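Long-range contacts in phosphoserine phosphatase RsbX (Bacillus subtilis, PDB 3W42), which dephosphorylates the phosphoserine protein RsbS and so acts as a manganese-binding negative regulator of sigma-B in the general stress response: residues E69-I74 with I92-F97; T12-L17 with T192-Q197; N18-S23 with T185-D190. One frame throughout, in Å; residues are numbered along the deposited sequence. Where two conformers were deposited one is given.

Contact 1 (E69-I74 with I92-F97); sequences EDVESI and ILKINF
The backbones of Val71 and Ile92 make the closest approach between 69-74 and 92-97, their CA atoms 6.3 Å apart, as the first turn of helix 71-81 settles on strand 88-96. Asp70 is the N-cap: its OD2 accepts from Ser73 N (3.0 Å). CG2 of Ile74 lies 3.6 Å from CD1 of Ile92, the two isoleucine side chains crossing at a slant. Val71, one turn earlier, turns CG1 to the strand, 3.9 Å from CG2 of Ile92 and 3.7 Å from CD of Lys94. Branched aliphatic residues suit this buried layer, being compact and without polar atoms to satisfy. Lys94 slides past Val71 in the opposite direction. Its chain bends at the last two torsions (chi3 61°, chi4 77°), which lays CE 3.3 Å from O of Glu69 and delivers NZ to O of Ala67, its hydrogen-bond partner; the methylenes can thus pack on Val71 while the ammonium group finds a backbone carbonyl. Val71 also touches Thr103 and Ile74 touches Ile39, on the strands flanking 88-96. Here helix 71-81 covers the face of its sheet turned away from the second sheet, one outer layer of the alpha-beta-beta-alpha sandwich of PPM-type phosphatases.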
ATOM      1  N   GLU A  69       0.893 -10.175  13.518  1.00  8.02           N
ATOM      2  CA  GLU A  69       0.408  -9.187  14.507  1.00  7.54           C
ATOM      3  C   GLU A  69      -0.670  -8.303  13.931  1.00  7.69           C
ATOM      4  O   GLU A  69      -0.827  -8.181  12.709  1.00  8.60           O
ATOM      5  CB  GLU A  69       1.602  -8.352  15.036  1.00  8.00           C
ATOM      6  CG  GLU A  69       2.623  -9.236  15.777  1.00  7.59           C
ATOM      7  CD  GLU A  69       3.748  -8.465  16.467  1.00  8.07           C
ATOM      8  OE1 GLU A  69       3.814  -7.212  16.345  1.00  9.22           O
ATOM      9  OE2 GLU A  69       4.530  -9.155  17.165  1.00  8.86           O
ATOM     10  N   ASP A  70      -1.378  -7.607  14.786  1.00  8.03           N
ATOM     11  CA  ASP A  70      -2.356  -6.607  14.297  1.00  8.65           C
ATOM     12  C   ASP A  70      -1.641  -5.433  13.655  1.00  7.08           C
ATOM     13  O   ASP A  70      -0.500  -5.110  13.940  1.00  7.57           O
ATOM     14  CB  ASP A  70      -3.265  -6.206  15.357  1.00 12.02           C
ATOM     15  CG  ASP A  70      -2.586  -5.577  16.383  1.00 15.42           C
ATOM     16  OD1 ASP A  70      -1.922  -6.237  17.186  1.00 21.23           O
ATOM     17  OD2 ASP A  70      -2.512  -4.368  16.413  1.00 19.17           O
ATOM     18  N   VAL A  71      -2.355  -4.769  12.736  1.00  7.37           N
ATOM     19  CA  VAL A  71      -1.738  -3.670  11.978  1.00  7.05           C
ATOM     20  C   VAL A  71      -1.117  -2.579  12.821  1.00  6.88           C
ATOM     21  O   VAL A  71      -0.070  -2.063  12.522  1.00  7.10           O
ATOM     22  CB  VAL A  71      -2.644  -3.093  10.878  1.00  7.73           C
ATOM     23  CG1 VAL A  71      -2.912  -4.122   9.762  1.00  8.74           C
ATOM     24  CG2 VAL A  71      -3.988  -2.578  11.462  1.00  8.50           C
ATOM     25  N   GLU A  72      -1.768  -2.235  13.934  1.00  7.78           N
ATOM     26  CA  GLU A  72      -1.266  -1.201  14.789  1.00  8.29           C
ATOM     27  C   GLU A  72       0.007  -1.654  15.506  1.00  8.13           C
ATOM     28  O   GLU A  72       0.913  -0.844  15.748  1.00  9.02           O
ATOM     29  CB  GLU A  72      -2.330  -0.713  15.808  1.00 10.65           C
ATOM     30  CG  GLU A  72      -2.030   0.490  16.464  1.00 17.70           C
ATOM     31  CD  GLU A  72      -3.289   1.185  17.098  1.00 18.60           C
ATOM     32  OE1 GLU A  72      -4.481   1.198  16.506  1.00 21.79           O
ATOM     33  OE2 GLU A  72      -2.980   1.739  18.175  1.00 25.14           O
ATOM     34  N   SER A  73       0.079  -2.923  15.884  1.00  7.17           N
ATOM     35  CA  SER A  73       1.328  -3.441  16.419  0.60  7.17           C
ATOM     36  C   SER A  73       2.477  -3.393  15.432  1.00  6.29           C
ATOM     37  O   SER A  73       3.591  -3.004  15.764  1.00  7.31           O
ATOM     38  CB  SER A  73       1.135  -4.864  16.856  0.60  7.98           C
ATOM     39  OG  SER A  73       2.340  -5.387  17.423  0.60 10.53           O
ATOM     40  N   ILE A  74       2.173  -3.780  14.209  1.00  6.56           N
ATOM     41  CA  ILE A  74       3.192  -3.800  13.174  1.00  6.63           C
ATOM     42  C   ILE A  74       3.686  -2.357  12.924  1.00  6.31           C
ATOM     43  O   ILE A  74       4.892  -2.077  12.854  1.00  7.61           O
ATOM     44  CB  ILE A  74       2.707  -4.424  11.853  1.00  6.93           C
ATOM     45  CG1 ILE A  74       2.264  -5.873  12.097  1.00  7.87           C
ATOM     46  CG2 ILE A  74       3.823  -4.320  10.806  1.00  9.50           C
ATOM     47  CD1 ILE A  74       1.619  -6.512  10.878  1.00  9.22           C
ATOM     48  N   ILE A  92      -0.366  -0.057   6.008  1.00  4.42           N
ATOM     49  CA  ILE A  92      -0.364  -1.483   6.243  1.00  4.83           C
ATOM     50  C   ILE A  92      -1.805  -1.994   6.232  1.00  4.77           C
ATOM     51  O   ILE A  92      -2.683  -1.440   6.889  1.00  5.34           O
ATOM     52  CB  ILE A  92       0.266  -1.845   7.590  1.00  6.60           C
ATOM     53  CG1 ILE A  92       1.706  -1.289   7.639  1.00  7.84           C
ATOM     54  CG2 ILE A  92       0.378  -3.377   7.755  1.00  7.87           C
ATOM     55  CD1 ILE A  92       2.431  -1.576   8.994  1.00 11.06           C
ATOM     56  N   LEU A  93      -2.056  -3.033   5.432  1.00  4.70           N
ATOM     57  CA  LEU A  93      -3.361  -3.630   5.212  1.00  4.44           C
ATOM     58  C   LEU A  93      -3.286  -5.113   5.502  1.00  4.54           C
ATOM     59  O   LEU A  93      -2.425  -5.816   4.962  1.00  5.49           O
ATOM     60  CB  LEU A  93      -3.775  -3.412   3.771  1.00  4.80           C
ATOM     61  CG  LEU A  93      -5.082  -4.042   3.297  1.00  5.19           C
ATOM     62  CD1 LEU A  93      -6.289  -3.458   4.029  1.00  6.39           C
ATOM     63  CD2 LEU A  93      -5.261  -3.909   1.804  1.00  6.37           C
ATOM     64  N   LYS A  94      -4.229  -5.634   6.272  1.00  4.58           N
ATOM     65  CA  LYS A  94      -4.427  -7.070   6.461  0.53  4.92           C
ATOM     66  C   LYS A  94      -5.843  -7.422   6.061  1.00  4.59           C
ATOM     67  O   LYS A  94      -6.778  -6.652   6.291  1.00  5.44           O
ATOM     68  CB  LYS A  94      -4.147  -7.488   7.901  0.53  5.44           C
ATOM     69  CG  LYS A  94      -2.650  -7.571   8.258  0.53  6.61           C
ATOM     70  CD  LYS A  94      -2.373  -7.781   9.746  0.53  8.29           C
ATOM     71  CE  LYS A  94      -2.963  -9.084  10.292  0.53  7.50           C
ATOM     72  NZ  LYS A  94      -2.202 -10.262   9.945  0.53 12.80           N
ATOM     73  N   ILE A  95      -6.007  -8.596   5.472  1.00  5.01           N
ATOM     74  CA  ILE A  95      -7.304  -9.098   5.027  1.00  5.06           C
ATOM     75  C   ILE A  95      -7.474 -10.513   5.503  1.00  5.64           C
ATOM     76  O   ILE A  95      -6.613 -11.349   5.308  1.00  6.68           O
ATOM     77  CB  ILE A  95      -7.502  -8.999   3.517  1.00  6.22           C
ATOM     78  CG1 ILE A  95      -7.167  -7.618   2.986  1.00  7.89           C
ATOM     79  CG2 ILE A  95      -8.896  -9.498   3.190  1.00  9.01           C
ATOM     80  CD1 ILE A  95      -7.285  -7.439   1.454  1.00 10.15           C
ATOM     81  N   ASN A  96      -8.631 -10.811   6.116  1.00  6.42           N
ATOM     82  CA  ASN A  96      -9.033 -12.177   6.409  1.00  6.79           C
ATOM     83  C   ASN A  96     -10.147 -12.566   5.406  1.00  6.94           C
ATOM     84  O   ASN A  96     -11.205 -11.932   5.381  1.00  6.91           O
ATOM     85  CB  ASN A  96      -9.554 -12.290   7.874  1.00  8.23           C
ATOM     86  CG  ASN A  96      -9.928 -13.710   8.132  1.00 10.33           C
ATOM     87  OD1 ASN A  96     -10.969 -14.189   7.702  1.00 10.09           O
ATOM     88  ND2 ASN A  96      -9.004 -14.474   8.811  1.00 13.68           N
ATOM     89  N   PHE A  97      -9.859 -13.541   4.581  1.00  6.33           N
ATOM     90  CA  PHE A  97     -10.756 -13.846   3.478  1.00  6.52           C
ATOM     91  C   PHE A  97     -12.058 -14.508   3.941  1.00  7.76           C
ATOM     92  O   PHE A  97     -13.122 -14.152   3.418  1.00  8.19           O
ATOM     93  CB  PHE A  97     -10.120 -14.721   2.409  1.00  6.95           C
ATOM     94  CG  PHE A  97      -8.842 -14.131   1.846  1.00  6.14           C
ATOM     95  CD1 PHE A  97      -8.840 -12.832   1.375  1.00  6.81           C
ATOM     96  CD2 PHE A  97      -7.659 -14.857   1.755  1.00  6.80           C
ATOM     97  CE1 PHE A  97      -7.667 -12.308   0.789  1.00  6.79           C
ATOM     98  CE2 PHE A  97      -6.561 -14.324   1.222  1.00  7.68           C
ATOM     99  CZ  PHE A  97      -6.549 -13.079   0.717  1.00  7.28           C
TER

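Contact 2 (T12-L17 with T192-Q197); sequences TLVYQL and TYILGQ
CB of Tyr15 sits over one face of the Tyr193 ring, 3.5 Å from its centroid and 17° off the ring normal, a CH-pi contact. The two tyrosines form an antiparallel hydrogen-bonded pair between strands 10-17 and 191-198, neighbours in one of the two sheets of the PPM-type sandwich. Their ring planes are almost parallel, 6° apart, but slid so far that they barely overlap, with centroids 4.9 Å from each other. Tyr193 takes the crowded first torsion, CG between its backbone N and carbonyl carbon (chi1 59°), which swings the ring across toward strand 10-17 and beneath CB of Tyr15. A large flat side chain is well suited here because it covers its neighbour's CB while its hydroxyl hydrogen-bonds to OG of Ser177 on helix 173-179.

The backbone ladder alternates regularly. Tyr15 and Tyr193 exchange two N-H...O bonds, as do Leu13 and Leu195; N of Leu195 approaches O of Leu13 at 2.8 Å. On the face of the tyrosines, CD2 of Leu13 lies 4.0 Å from CE1 of Tyr193, and both Leu13 and Leu195 pack on helix 173-179, where flexible aliphatic chains can fit between sheet and helix. The other face carries Val14 beside Ile194, pointing the same way, with CG2 of Val14 4.1 Å from CG1 of Ile194. These beta-branched residues favour extended backbone and lie against Phe29 and Met31 of strand 27-33, in the opposing sheet. On the same face, Gln16 extends its chain alongside Thr192, whose OG1 also pairs with OD2 of Asp27. There OG1 of Thr192 lies close to the plane of the Gln16 amide, and NE2 of Gln16 donates to it at 2.9 Å.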
ATOM      1  N   THR A  12      -3.817  -9.986  -7.240  1.00  5.07           N
ATOM      2  CA  THR A  12      -3.067  -8.799  -6.937  1.00  5.40           C
ATOM      3  C   THR A  12      -2.038  -8.466  -8.047  1.00  5.29           C
ATOM      4  O   THR A  12      -1.602  -9.349  -8.802  1.00  6.37           O
ATOM      5  CB  THR A  12      -2.328  -8.882  -5.609  1.00  5.15           C
ATOM      6  OG1 THR A  12      -1.383  -9.972  -5.631  1.00  6.83           O
ATOM      7  CG2 THR A  12      -3.275  -9.086  -4.417  1.00  7.24           C
ATOM      8  N   LEU A  13      -1.663  -7.219  -8.078  1.00  4.89           N
ATOM      9  CA  LEU A  13      -0.628  -6.711  -8.971  1.00  5.41           C
ATOM     10  C   LEU A  13       0.145  -5.648  -8.229  1.00  4.84           C
ATOM     11  O   LEU A  13      -0.480  -4.729  -7.667  1.00  6.33           O
ATOM     12  CB  LEU A  13      -1.256  -6.223 -10.265  1.00  5.49           C
ATOM     13  CG  LEU A  13      -0.269  -5.694 -11.351  1.00  6.38           C
ATOM     14  CD1 LEU A  13      -0.921  -5.854 -12.715  1.00  8.73           C
ATOM     15  CD2 LEU A  13       0.124  -4.258 -11.092  1.00  7.12           C
ATOM     16  N   VAL A  14       1.458  -5.766  -8.220  1.00  5.27           N
ATOM     17  CA  VAL A  14       2.338  -4.748  -7.663  1.00  5.77           C
ATOM     18  C   VAL A  14       3.104  -4.110  -8.823  1.00  6.26           C
ATOM     19  O   VAL A  14       3.685  -4.854  -9.660  1.00  7.42           O
ATOM     20  CB  VAL A  14       3.328  -5.302  -6.660  1.00  7.92           C
ATOM     21  CG1 VAL A  14       4.231  -4.159  -6.118  1.00 10.39           C
ATOM     22  CG2 VAL A  14       2.654  -6.101  -5.630  1.00  9.54           C
ATOM     23  N   TYR A  15       3.125  -2.797  -8.900  1.00  5.86           N
ATOM     24  CA  TYR A  15       3.867  -2.015  -9.877  1.00  5.66           C
ATOM     25  C   TYR A  15       4.843  -1.158  -9.126  1.00  5.95           C
ATOM     26  O   TYR A  15       4.476  -0.492  -8.143  1.00  6.85           O
ATOM     27  CB  TYR A  15       2.891  -1.133 -10.646  1.00  7.85           C
ATOM     28  CG  TYR A  15       3.570  -0.165 -11.647  1.00  9.55           C
ATOM     29  CD1 TYR A  15       4.214   1.020 -11.175  1.00 11.82           C
ATOM     30  CD2 TYR A  15       3.562  -0.398 -12.951  1.00 13.91           C
ATOM     31  CE1 TYR A  15       4.955   1.869 -12.014  1.00 12.25           C
ATOM     32  CE2 TYR A  15       4.266   0.542 -13.840  1.00 13.80           C
ATOM     33  CZ  TYR A  15       4.958   1.612 -13.331  1.00 12.29           C
ATOM     34  OH  TYR A  15       5.626   2.502 -14.208  1.00 15.49           O
ATOM     35  N   GLN A  16       6.102  -1.101  -9.594  1.00  6.58           N
ATOM     36  CA  GLN A  16       7.028  -0.127  -9.069  1.00  6.77           C
ATOM     37  C   GLN A  16       7.962   0.337 -10.155  1.00  7.51           C
ATOM     38  O   GLN A  16       8.511  -0.494 -10.908  1.00 10.19           O
ATOM     39  CB  GLN A  16       7.850  -0.701  -7.903  1.00  8.06           C
ATOM     40  CG  GLN A  16       8.744   0.343  -7.259  1.00  9.75           C
ATOM     41  CD  GLN A  16       9.383  -0.149  -6.039  1.00  9.58           C
ATOM     42  OE1 GLN A  16      10.442  -0.802  -6.132  1.00 12.70           O
ATOM     43  NE2 GLN A  16       8.863   0.179  -4.882  1.00  8.80           N
ATOM     44  N   LEU A  17       8.206   1.612 -10.229  1.00  7.31           N
ATOM     45  CA  LEU A  17       9.199   2.181 -11.141  1.00  8.26           C
ATOM     46  C   LEU A  17       9.881   3.348 -10.462  1.00  7.07           C
ATOM     47  O   LEU A  17       9.259   4.141  -9.772  1.00  8.92           O
ATOM     48  CB  LEU A  17       8.589   2.663 -12.451  1.00 10.23           C
ATOM     49  CG  LEU A  17       9.622   2.496 -13.604  1.00 16.46           C
ATOM     50  CD1 LEU A  17       9.806   0.982 -13.994  1.00 24.33           C
ATOM     51  CD2 LEU A  17       9.038   3.236 -14.785  1.00 21.18           C
ATOM     52  N   THR A 192       4.889   3.532  -6.779  1.00  5.05           N
ATOM     53  CA  THR A 192       4.552   2.182  -6.320  1.00  4.57           C
ATOM     54  C   THR A 192       3.103   2.083  -6.110  1.00  5.17           C
ATOM     55  O   THR A 192       2.506   2.962  -5.459  1.00  5.14           O
ATOM     56  CB  THR A 192       5.322   1.839  -5.024  1.00  5.55           C
ATOM     57  OG1 THR A 192       6.706   2.039  -5.208  1.00  6.03           O
ATOM     58  CG2 THR A 192       5.097   0.424  -4.622  1.00  6.77           C
ATOM     59  N   TYR A 193       2.489   0.998  -6.588  1.00  4.73           N
ATOM     60  CA  TYR A 193       1.111   0.721  -6.199  1.00  5.30           C
ATOM     61  C   TYR A 193       0.896  -0.763  -6.109  1.00  5.02           C
ATOM     62  O   TYR A 193       1.544  -1.565  -6.775  1.00  5.38           O
ATOM     63  CB  TYR A 193       0.062   1.404  -7.126  1.00  5.47           C
ATOM     64  CG  TYR A 193       0.087   1.056  -8.577  1.00  5.20           C
ATOM     65  CD1 TYR A 193      -0.482  -0.096  -9.073  1.00  6.20           C
ATOM     66  CD2 TYR A 193       0.643   1.931  -9.494  1.00  6.09           C
ATOM     67  CE1 TYR A 193      -0.487  -0.354 -10.454  1.00  6.86           C
ATOM     68  CE2 TYR A 193       0.608   1.681 -10.846  1.00  7.49           C
ATOM     69  CZ  TYR A 193       0.067   0.557 -11.324  1.00  7.34           C
ATOM     70  OH  TYR A 193       0.061   0.346 -12.691  1.00  9.83           O
ATOM     71  N   ILE A 194      -0.074  -1.132  -5.263  1.00  4.37           N
ATOM     72  CA  ILE A 194      -0.580  -2.484  -5.130  1.00  4.28           C
ATOM     73  C   ILE A 194      -2.052  -2.431  -5.450  1.00  3.59           C
ATOM     74  O   ILE A 194      -2.784  -1.660  -4.847  1.00  4.68           O
ATOM     75  CB  ILE A 194      -0.360  -3.067  -3.741  1.00  5.34           C
ATOM     76  CG1 ILE A 194       1.106  -3.108  -3.330  1.00  7.51           C
ATOM     77  CG2 ILE A 194      -1.031  -4.443  -3.626  1.00  7.75           C
ATOM     78  CD1 ILE A 194       1.385  -3.693  -1.942  1.00  9.41           C
ATOM     79  N   LEU A 195      -2.499  -3.246  -6.394  1.00  4.31           N
ATOM     80  CA  LEU A 195      -3.879  -3.430  -6.749  1.00  4.26           C
ATOM     81  C   LEU A 195      -4.374  -4.772  -6.229  1.00  4.61           C
ATOM     82  O   LEU A 195      -3.648  -5.788  -6.347  1.00  4.93           O
ATOM     83  CB  LEU A 195      -4.042  -3.459  -8.239  1.00  4.12           C
ATOM     84  CG  LEU A 195      -3.805  -2.119  -8.933  1.00  7.56           C
ATOM     85  CD1 LEU A 195      -3.702  -2.209 -10.409  1.00  7.86           C
ATOM     86  CD2 LEU A 195      -5.169  -1.178  -8.594  1.00 13.09           C
ATOM     87  N   GLY A 196      -5.624  -4.847  -5.799  1.00  4.25           N
ATOM     88  CA  GLY A 196      -6.253  -6.093  -5.476  1.00  4.46           C
ATOM     89  C   GLY A 196      -7.698  -6.118  -5.957  1.00  4.10           C
ATOM     90  O   GLY A 196      -8.398  -5.135  -5.964  1.00  4.97           O
ATOM     91  N   GLN A 197      -8.103  -7.313  -6.363  1.00  4.55           N
ATOM     92  CA  GLN A 197      -9.488  -7.630  -6.714  0.80  4.51           C
ATOM     93  C   GLN A 197      -9.881  -8.806  -5.826  1.00  4.70           C
ATOM     94  O   GLN A 197      -9.254  -9.863  -5.894  1.00  5.87           O
ATOM     95  CB  GLN A 197      -9.640  -7.943  -8.198  0.80  5.26           C
ATOM     96  CG  GLN A 197     -11.043  -8.406  -8.539  0.80  6.21           C
ATOM     97  CD  GLN A 197     -11.208  -8.586 -10.020  0.80  6.54           C
ATOM     98  OE1 GLN A 197     -12.209  -8.079 -10.574  0.80  9.84           O
ATOM     99  NE2 GLN A 197     -10.335  -9.286 -10.644  0.80  6.67           N
TER

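Contact 3 (N18-S23 with T185-D190); sequences NKEGKS and TSRKDD
Arg187 grips the carbonyl oxygen of Asn18 side-on with two nitrogens, NE and NH2, each 2.9 Å from Asn18 O. That oxygen lies close to the guanidinium plane, so both N-H groups can be directed at the same acceptor; NE comes in nearly along the C=O axis, whereas NH2 sits above the carbonyl plane. A bend at chi3 (62°) sets the guanidinium beside Asn18 O, a reach suited to a long side chain. NH2 is also linked, weakly, to a water that donates to O of Lys22.

Glu20 holds OE2 over one face of the guanidinium; OE1, well out of its plane, is 3.8 Å from NE of Arg187, a long salt bridge in which no N-H points at the oxygen and the attraction is purely between charges. The backbone is more firmly joined: N of Glu20 donates to O of Arg187 at 2.9 Å, in the carbonyl plane and on a lone pair.

Loop 185-190 is itself part of the metal site of the PPM-type fold: Asp189 binds manganese through OD2, together with Asp44 and Asp156. Next to this ligand, Asp190 uses its two carboxylate oxygens separately: OD1 accepts from N of Lys19 at 2.9 Å, on the anti side and somewhat out of the carboxylate plane, and OD2 accepts from N of Gly26. A short acidic side chain is apt for tying together two backbone amides. Lys19 to Lys22 form a type II turn, closed by N of Lys22 donating to O of Lys19, in which Gly21 readily adopts the positive phi (78°). Asn18 braces the turn with its amide, ND2 donating to O of Lys22 at 2.9 Å in a nearly straight bond (169°).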
ATOM      1  N   ASN A  18      11.184   3.443 -10.635  1.00  7.23           N
ATOM      2  CA  ASN A  18      11.944   4.509 -10.035  1.00  6.85           C
ATOM      3  C   ASN A  18      11.703   5.828 -10.758  1.00  7.25           C
ATOM      4  O   ASN A  18      11.421   5.891 -11.965  1.00  8.35           O
ATOM      5  CB  ASN A  18      13.460   4.210 -10.130  1.00  8.17           C
ATOM      6  CG  ASN A  18      13.863   3.094  -9.257  1.00  8.61           C
ATOM      7  OD1 ASN A  18      13.068   2.370  -8.653  1.00 11.27           O
ATOM      8  ND2 ASN A  18      15.214   2.929  -9.136  1.00 10.58           N
ATOM      9  N   LYS A  19      11.902   6.925 -10.038  1.00  6.86           N
ATOM     10  CA  LYS A  19      12.068   8.236 -10.604  1.00  7.82           C
ATOM     11  C   LYS A  19      13.072   8.191 -11.755  1.00  8.28           C
ATOM     12  O   LYS A  19      14.081   7.468 -11.690  1.00  8.04           O
ATOM     13  CB  LYS A  19      12.625   9.176  -9.548  1.00  8.77           C
ATOM     14  CG  LYS A  19      12.853  10.596 -10.046  1.00 10.75           C
ATOM     15  CD  LYS A  19      13.247  11.516  -8.947  1.00 14.04           C
ATOM     16  CE  LYS A  19      13.628  12.958  -9.445  1.00 16.59           C
ATOM     17  NZ  LYS A  19      14.137  13.829  -8.360  1.00 24.91           N
ATOM     18  N   GLU A  20      12.809   8.973 -12.798  1.00  9.12           N
ATOM     19  CA  GLU A  20      13.662   8.985 -13.992  1.00 10.23           C
ATOM     20  C   GLU A  20      15.115   9.232 -13.598  1.00  9.53           C
ATOM     21  O   GLU A  20      15.412  10.152 -12.873  1.00 11.83           O
ATOM     22  CB  GLU A  20      13.194  10.123 -14.906  1.00 13.45           C
ATOM     23  CG  GLU A  20      13.944  10.153 -16.231  1.00 17.61           C
ATOM     24  CD  GLU A  20      13.570   8.918 -17.053  1.00 23.11           C
ATOM     25  OE1 GLU A  20      12.349   8.706 -17.228  1.00 27.80           O
ATOM     26  OE2 GLU A  20      14.474   8.214 -17.575  1.00 35.00           O
ATOM     27  N   GLY A  21      16.030   8.398 -14.081  1.00 11.87           N
ATOM     28  CA  GLY A  21      17.437   8.598 -13.856  1.00 11.84           C
ATOM     29  C   GLY A  21      17.952   8.207 -12.504  1.00 11.79           C
ATOM     30  O   GLY A  21      19.151   8.384 -12.247  1.00 14.14           O
ATOM     31  N   LYS A  22      17.129   7.572 -11.640  1.00 10.29           N
ATOM     32  CA  LYS A  22      17.531   7.299 -10.263  0.50 11.19           C
ATOM     33  C   LYS A  22      17.759   5.781 -10.100  1.00 10.35           C
ATOM     34  O   LYS A  22      16.882   4.951 -10.429  1.00 11.76           O
ATOM     35  CB  LYS A  22      16.491   7.864  -9.269  0.50 12.71           C
ATOM     36  CG  LYS A  22      17.021   8.733  -7.967  0.50 19.08           C
ATOM     37  CD  LYS A  22      17.525   8.008  -6.628  0.50 18.03           C
ATOM     38  CE  LYS A  22      18.654   8.793  -5.944  0.50 10.89           C
ATOM     39  NZ  LYS A  22      18.735   9.488  -4.699  0.50 13.45           N
ATOM     40  N   SER A  23      18.941   5.382  -9.606  1.00 10.41           N
ATOM     41  CA  SER A  23      19.245   4.013  -9.415  1.00 10.34           C
ATOM     42  C   SER A  23      18.522   3.326  -8.266  1.00 10.22           C
ATOM     43  O   SER A  23      18.071   2.230  -8.409  1.00 12.51           O
ATOM     44  CB  SER A  23      20.798   3.960  -9.132  1.00 10.87           C
ATOM     45  OG  SER A  23      21.116   2.606  -8.917  1.00 14.27           O
ATOM     46  N   THR A 185       4.274   7.490 -17.016  1.00 11.13           N
ATOM     47  CA  THR A 185       5.238   7.769 -18.014  1.00 13.36           C
ATOM     48  C   THR A 185       6.219   8.909 -17.644  1.00 12.89           C
ATOM     49  O   THR A 185       7.353   8.928 -18.074  1.00 15.09           O
ATOM     50  CB  THR A 185       4.552   8.023 -19.381  1.00 14.90           C
ATOM     51  OG1 THR A 185       3.568   8.998 -19.171  1.00 17.91           O
ATOM     52  CG2 THR A 185       3.920   6.749 -19.880  1.00 18.61           C
ATOM     53  N   SER A 186       5.778   9.887 -16.880  1.00 12.22           N
ATOM     54  CA  SER A 186       6.636  11.001 -16.568  1.00 13.97           C
ATOM     55  C   SER A 186       7.779  10.652 -15.622  1.00 12.98           C
ATOM     56  O   SER A 186       8.830  11.253 -15.676  1.00 14.16           O
ATOM     57  CB  SER A 186       5.826  12.100 -15.874  1.00 15.45           C
ATOM     58  OG  SER A 186       5.543  11.776 -14.484  1.00 18.78           O
ATOM     59  N   ARG A 187       7.548   9.698 -14.707  1.00 12.11           N
ATOM     60  CA  ARG A 187       8.548   9.287 -13.739  1.00 11.03           C
ATOM     61  C   ARG A 187       9.136  10.451 -12.951  1.00 10.57           C
ATOM     62  O   ARG A 187      10.344  10.491 -12.624  1.00 10.80           O
ATOM     63  CB  ARG A 187       9.639   8.455 -14.465  1.00 11.94           C
ATOM     64  CG  ARG A 187       9.098   7.243 -15.188  1.00 12.75           C
ATOM     65  CD  ARG A 187      10.195   6.433 -15.876  1.00 15.70           C
ATOM     66  NE  ARG A 187      11.108   5.946 -14.897  1.00 17.94           N
ATOM     67  CZ  ARG A 187      12.208   5.262 -15.179  1.00 20.64           C
ATOM     68  NH1 ARG A 187      12.520   4.955 -16.434  1.00 24.25           N
ATOM     69  NH2 ARG A 187      12.979   4.913 -14.177  1.00 16.75           N
ATOM     70  N   LYS A 188       8.279  11.348 -12.519  1.00 11.80           N
ATOM     71  CA  LYS A 188       8.739  12.456 -11.726  1.00 12.19           C
ATOM     72  C   LYS A 188       9.167  12.044 -10.283  1.00 11.54           C
ATOM     73  O   LYS A 188      10.008  12.698  -9.653  1.00 13.20           O
ATOM     74  CB  LYS A 188       7.639  13.492 -11.693  1.00 16.24           C
ATOM     75  CG  LYS A 188       7.881  14.609 -10.881  1.00 21.84           C
ATOM     76  CD  LYS A 188       7.218  15.825 -11.536  1.00 31.32           C
ATOM     77  CE  LYS A 188       7.010  15.670 -13.100  1.00 34.55           C
ATOM     78  NZ  LYS A 188       8.144  15.048 -13.910  1.00 38.30           N
ATOM     79  N   ASP A 189       8.610  10.983  -9.743  1.00  8.51           N
ATOM     80  CA  ASP A 189       8.995  10.441  -8.474  1.00  7.14           C
ATOM     81  C   ASP A 189       8.991   8.921  -8.636  1.00  6.23           C
ATOM     82  O   ASP A 189       8.421   8.402  -9.584  1.00  7.02           O
ATOM     83  CB  ASP A 189       7.968  10.853  -7.371  1.00  7.85           C
ATOM     84  CG  ASP A 189       8.375  10.492  -5.942  1.00  6.30           C
ATOM     85  OD1 ASP A 189       9.581  10.204  -5.708  1.00  6.86           O
ATOM     86  OD2 ASP A 189       7.488  10.553  -5.049  1.00  6.69           O
ATOM     87  N   ASP A 190       9.586   8.194  -7.672  1.00  6.04           N
ATOM     88  CA  ASP A 190       9.299   6.790  -7.510  1.00  5.28           C
ATOM     89  C   ASP A 190       7.795   6.583  -7.429  1.00  5.11           C
ATOM     90  O   ASP A 190       7.088   7.380  -6.777  1.00  5.44           O
ATOM     91  CB  ASP A 190       9.938   6.287  -6.228  1.00  5.37           C
ATOM     92  CG  ASP A 190      11.477   6.446  -6.183  1.00  5.77           C
ATOM     93  OD1 ASP A 190      12.118   6.302  -7.234  1.00  6.75           O
ATOM     94  OD2 ASP A 190      11.988   6.635  -5.068  1.00  5.93           O
TER
HETATM   95  O   HOH W   1      15.909   4.532 -12.949  1.00 33.01           O

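Overall arrangement
Contacts 2 and 3 are continuous: strand 10-17 runs into loop 18-23, and loop 185-190 leads into strand 191-198, while CD2 of Leu17 packs 3.4 Å from NE of Arg187. Their centres are 17 Å apart. Contact 3 supplies the manganese ligand Asp189, and the side chain of Thr192 in contact 2 is about 8 Å from the metal. Contact 1 belongs to the other sheet and its outer helix. It lies about 7 Å from contact 2 at the nearest atoms, and its centre is 30 Å from that of contact 3, across the chain's centre. Along the sequence, contact 2 encloses the other two.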